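PDB 2E8B: probable molybdenum cofactor guanylyltransferase, which probably transfers GMP from GTP to Mo-molybdopterin, giving the Mo-molybdopterin guanine dinucleotide cofactor and diphosphate, with magnesium as cofactor. Local coordinates for residues N121-H135 with G168-L182. Numbering follows the deposited sequence.
Sequences NFKEPVSVAKTEKLH and GYNEVEIPEELRYTL
L182 lies over one face of the H135 imidazole. Its CD2 sits 3.7 Å from the ring centroid, a CH-pi contact. K133 CG sits near the rim of the opposite face. The H135 side chain is about 8 Å from that of D106, a predicted magnesium ligand. Strands 126-130 and 170-173 pair in parallel in this MobA-like NTP transferase domain (GT-A clan). Five backbone bonds join them, starting with N170 N to V126 O (2.8 Å). Strand 170-173 thus extends the sheet beyond 126-130. N170 turns its amide back along the preceding loop. E124 O accepts from N170 ND2 (3.0 Å) and lies in the amide plane, while ND2 stands above the E124 carbonyl plane. Bonds from ND2 to K123 O and V126 O are weak. K130, bent at chi2 (66°) and chi4, crosses the E171 side chain obliquely. K130 NZ forms a salt bridge with E171 OE2 (2.6 Å), from the syn side but 30° out of the carboxylate plane. R179 NH2 forms another, with the anti lone pair of E132 OE2 (2.9 Å). T131 CB lies over the guanidinium face. R179 also pairs with E176, by charge only. A water accepts from R179 NH1, within bonding distance of K130 O and I174 O. On the face with S127 and A129, V172 packs on Y117 of helix 112-120. Backbone bonds set the register, and the partly exposed salt bridges probably add to the hold.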
# COMPACT_ATOMS: atom_id res chain seq x y z
N ASN A 121 9.26 13.63 -1.01
CA ASN A 121 10.08 13.51 0.19
C ASN A 121 10.68 12.12 0.42
O ASN A 121 11.15 11.82 1.53
CB ASN A 121 9.24 13.90 1.41
CG ASN A 121 8.97 15.38 1.45
OD1 ASN A 121 9.84 16.17 1.84
ND2 ASN A 121 7.77 15.79 1.04
N PHE A 122 10.70 11.29 -0.61
CA PHE A 122 11.25 9.95 -0.47
C PHE A 122 12.76 9.92 -0.18
O PHE A 122 13.54 10.67 -0.76
CB PHE A 122 10.98 9.12 -1.72
CG PHE A 122 11.74 7.82 -1.76
CD1 PHE A 122 11.61 6.89 -0.73
CD2 PHE A 122 12.61 7.54 -2.81
CE1 PHE A 122 12.34 5.70 -0.74
CE2 PHE A 122 13.33 6.35 -2.83
CZ PHE A 122 13.20 5.43 -1.79
N LYS A 123 13.13 9.04 0.75
CA LYS A 123 14.52 8.81 1.14
C LYS A 123 14.64 7.32 1.48
O LYS A 123 13.77 6.74 2.13
CB LYS A 123 14.88 9.65 2.37
CG LYS A 123 15.06 11.12 2.06
CD LYS A 123 15.24 11.96 3.32
CE LYS A 123 15.60 13.40 2.97
NZ LYS A 123 16.95 13.46 2.33
N GLU A 124 15.73 6.70 1.02
CA GLU A 124 15.97 5.28 1.28
C GLU A 124 16.15 5.00 2.77
O GLU A 124 16.55 5.88 3.53
CB GLU A 124 17.21 4.83 0.51
CG GLU A 124 17.04 4.87 -1.01
CD GLU A 124 18.31 4.50 -1.75
OE1 GLU A 124 18.85 3.40 -1.50
OE2 GLU A 124 18.77 5.31 -2.58
N PRO A 125 15.86 3.77 3.22
CA PRO A 125 15.37 2.65 2.41
C PRO A 125 13.85 2.60 2.31
O PRO A 125 13.30 1.90 1.46
CB PRO A 125 15.93 1.44 3.15
CG PRO A 125 15.79 1.85 4.57
CD PRO A 125 16.25 3.30 4.56
N VAL A 126 13.19 3.33 3.20
CA VAL A 126 11.73 3.38 3.25
C VAL A 126 11.27 4.75 3.73
O VAL A 126 11.88 5.33 4.62
CB VAL A 126 11.15 2.35 4.23
CG1 VAL A 126 9.62 2.40 4.20
CG2 VAL A 126 11.65 0.97 3.90
N SER A 127 10.20 5.26 3.13
CA SER A 127 9.62 6.53 3.54
C SER A 127 8.12 6.28 3.61
O SER A 127 7.50 5.91 2.61
CB SER A 127 9.92 7.64 2.53
OG SER A 127 11.28 8.04 2.62
N VAL A 128 7.55 6.46 4.79
CA VAL A 128 6.13 6.23 4.97
C VAL A 128 5.44 7.44 5.56
O VAL A 128 6.05 8.22 6.30
CB VAL A 128 5.87 5.01 5.88
CG1 VAL A 128 6.12 3.72 5.12
CG2 VAL A 128 6.76 5.09 7.10
N ALA A 129 4.17 7.58 5.23
CA ALA A 129 3.35 8.69 5.70
C ALA A 129 3.15 8.64 7.21
O ALA A 129 2.96 7.58 7.79
CB ALA A 129 2.00 8.67 4.99
N LYS A 130 3.17 9.82 7.83
CA LYS A 130 2.99 9.92 9.27
C LYS A 130 2.04 11.05 9.67
O LYS A 130 2.29 12.22 9.39
CB LYS A 130 4.35 10.12 9.96
CG LYS A 130 4.28 10.33 11.47
CD LYS A 130 3.78 9.09 12.19
CE LYS A 130 3.73 9.31 13.70
NZ LYS A 130 5.08 9.59 14.29
N THR A 131 0.93 10.67 10.30
CA THR A 131 -0.03 11.63 10.82
C THR A 131 0.09 11.33 12.30
O THR A 131 1.20 11.30 12.83
CB THR A 131 -1.47 11.32 10.36
OG1 THR A 131 -1.85 10.01 10.78
CG2 THR A 131 -1.58 11.42 8.85
N GLU A 132 -1.03 11.11 12.98
CA GLU A 132 -0.98 10.76 14.40
C GLU A 132 -0.51 9.32 14.43
O GLU A 132 0.12 8.87 15.38
CB GLU A 132 -2.36 10.86 15.03
CG GLU A 132 -2.87 12.28 15.18
CD GLU A 132 -2.02 13.09 16.14
OE1 GLU A 132 -1.86 12.64 17.29
OE2 GLU A 132 -1.51 14.16 15.73
N LYS A 133 -0.81 8.61 13.34
CA LYS A 133 -0.46 7.21 13.18
C LYS A 133 0.62 7.02 12.12
O LYS A 133 0.75 7.83 11.20
CB LYS A 133 -1.70 6.42 12.76
CG LYS A 133 -1.41 5.04 12.19
CD LYS A 133 -2.69 4.33 11.77
CE LYS A 133 -2.39 2.97 11.17
NZ LYS A 133 -3.62 2.18 10.93
N LEU A 134 1.41 5.95 12.25
CA LEU A 134 2.44 5.65 11.26
C LEU A 134 1.75 4.80 10.20
O LEU A 134 1.27 3.70 10.48
CB LEU A 134 3.58 4.86 11.89
CG LEU A 134 4.71 4.50 10.92
CD1 LEU A 134 5.42 5.77 10.48
CD2 LEU A 134 5.69 3.54 11.59
N HIS A 135 1.67 5.32 8.98
CA HIS A 135 1.03 4.57 7.91
C HIS A 135 2.02 3.70 7.17
O HIS A 135 2.55 4.08 6.13
CB HIS A 135 0.32 5.54 6.97
CG HIS A 135 -0.71 6.37 7.67
ND1 HIS A 135 -0.43 7.57 8.27
CD2 HIS A 135 -2.00 6.10 7.96
CE1 HIS A 135 -1.50 8.01 8.90
NE2 HIS A 135 -2.47 7.13 8.73
N GLY A 168 15.25 0.39 9.31
CA GLY A 168 15.31 1.84 9.37
C GLY A 168 14.26 2.43 8.44
O GLY A 168 13.92 1.84 7.42
N TYR A 169 13.72 3.59 8.80
CA TYR A 169 12.71 4.21 7.96
C TYR A 169 12.61 5.71 8.19
O TYR A 169 13.04 6.23 9.23
CB TYR A 169 11.34 3.56 8.21
CG TYR A 169 10.77 3.80 9.59
CD1 TYR A 169 11.15 3.00 10.67
CD2 TYR A 169 9.83 4.81 9.81
CE1 TYR A 169 10.60 3.19 11.93
CE2 TYR A 169 9.27 5.00 11.07
CZ TYR A 169 9.66 4.20 12.13
OH TYR A 169 9.10 4.37 13.37
N ASN A 170 12.05 6.40 7.21
CA ASN A 170 11.89 7.84 7.28
C ASN A 170 10.41 8.20 7.34
O ASN A 170 9.61 7.68 6.56
CB ASN A 170 12.52 8.49 6.05
CG ASN A 170 13.99 8.17 5.93
OD1 ASN A 170 14.81 8.67 6.70
ND2 ASN A 170 14.34 7.32 4.97
N GLU A 171 10.05 9.09 8.26
CA GLU A 171 8.66 9.53 8.38
C GLU A 171 8.45 10.75 7.50
O GLU A 171 9.28 11.66 7.47
CB GLU A 171 8.32 9.96 9.80
CG GLU A 171 8.23 8.87 10.85
CD GLU A 171 7.67 9.42 12.16
OE1 GLU A 171 7.82 10.64 12.41
OE2 GLU A 171 7.08 8.64 12.93
N VAL A 172 7.34 10.77 6.78
CA VAL A 172 7.01 11.92 5.97
C VAL A 172 5.82 12.53 6.71
O VAL A 172 4.72 11.98 6.68
CB VAL A 172 6.60 11.52 4.54
CG1 VAL A 172 6.21 12.76 3.75
CG2 VAL A 172 7.75 10.82 3.85
N GLU A 173 6.06 13.63 7.42
CA GLU A 173 5.00 14.29 8.17
C GLU A 173 3.99 14.84 7.17
O GLU A 173 4.31 15.73 6.37
CB GLU A 173 5.57 15.44 9.00
CG GLU A 173 4.53 16.14 9.86
CD GLU A 173 5.11 17.33 10.61
OE1 GLU A 173 6.04 17.13 11.41
OE2 GLU A 173 4.62 18.46 10.40
N ILE A 174 2.78 14.30 7.20
CA ILE A 174 1.74 14.73 6.28
C ILE A 174 1.21 16.11 6.63
O ILE A 174 0.85 16.37 7.78
CB ILE A 174 0.57 13.73 6.24
CG1 ILE A 174 1.08 12.37 5.74
CG2 ILE A 174 -0.55 14.24 5.36
CD1 ILE A 174 1.75 12.43 4.37
N PRO A 175 1.18 17.02 5.64
CA PRO A 175 0.68 18.37 5.86
C PRO A 175 -0.73 18.32 6.43
O PRO A 175 -1.52 17.45 6.07
CB PRO A 175 0.70 18.98 4.46
CG PRO A 175 1.89 18.33 3.83
CD PRO A 175 1.73 16.87 4.28
N GLU A 176 -1.02 19.25 7.34
CA GLU A 176 -2.32 19.31 7.99
C GLU A 176 -3.52 19.10 7.08
O GLU A 176 -4.41 18.30 7.39
CB GLU A 176 -2.46 20.66 8.71
CG GLU A 176 -3.86 20.98 9.23
CD GLU A 176 -4.41 19.93 10.17
OE1 GLU A 176 -3.62 19.15 10.75
OE2 GLU A 176 -5.65 19.89 10.35
N GLU A 177 -3.54 19.77 5.93
CA GLU A 177 -4.68 19.65 5.03
C GLU A 177 -4.78 18.34 4.25
O GLU A 177 -5.72 18.15 3.49
CB GLU A 177 -4.73 20.85 4.09
CG GLU A 177 -5.04 22.15 4.85
CD GLU A 177 -5.55 23.26 3.95
OE1 GLU A 177 -6.41 22.98 3.09
OE2 GLU A 177 -5.11 24.41 4.11
N LEU A 178 -3.83 17.44 4.46
CA LEU A 178 -3.85 16.15 3.77
C LEU A 178 -3.96 15.01 4.77
O LEU A 178 -4.05 13.85 4.38
CB LEU A 178 -2.58 15.96 2.93
CG LEU A 178 -2.45 16.80 1.66
CD1 LEU A 178 -1.16 16.44 0.95
CD2 LEU A 178 -3.65 16.57 0.76
N ARG A 179 -3.97 15.32 6.06
CA ARG A 179 -4.05 14.27 7.06
C ARG A 179 -5.32 13.44 6.97
O ARG A 179 -5.30 12.23 7.19
CB ARG A 179 -3.89 14.86 8.46
CG ARG A 179 -2.45 15.27 8.78
CD ARG A 179 -2.37 16.27 9.91
NE ARG A 179 -2.93 15.77 11.16
CZ ARG A 179 -2.23 15.13 12.10
NH1 ARG A 179 -0.94 14.91 11.94
NH2 ARG A 179 -2.83 14.74 13.21
N TYR A 180 -6.43 14.09 6.62
CA TYR A 180 -7.70 13.37 6.51
C TYR A 180 -7.70 12.34 5.39
O TYR A 180 -8.50 11.41 5.39
CB TYR A 180 -8.85 14.37 6.31
CG TYR A 180 -9.02 14.85 4.88
CD1 TYR A 180 -8.22 15.87 4.37
CD2 TYR A 180 -9.97 14.27 4.04
CE1 TYR A 180 -8.36 16.30 3.05
CE2 TYR A 180 -10.12 14.70 2.73
CZ TYR A 180 -9.31 15.71 2.24
OH TYR A 180 -9.45 16.14 0.94
N THR A 181 -6.78 12.50 4.43
CA THR A 181 -6.72 11.57 3.31
C THR A 181 -6.22 10.20 3.72
O THR A 181 -6.24 9.26 2.92
CB THR A 181 -5.81 12.10 2.17
OG1 THR A 181 -4.45 12.12 2.60
CG2 THR A 181 -6.23 13.52 1.77
N LEU A 182 -5.78 10.07 4.97
CA LEU A 182 -5.26 8.80 5.47
C LEU A 182 -6.21 8.08 6.42
O LEU A 182 -5.86 7.06 7.02
CB LEU A 182 -3.91 9.04 6.16
CG LEU A 182 -2.76 9.28 5.17
CD1 LEU A 182 -1.71 10.18 5.78
CD2 LEU A 182 -2.17 7.94 4.77
O HOH W 1 0.81 14.91 10.04
O HOH W 2 1.28 14.37 14.27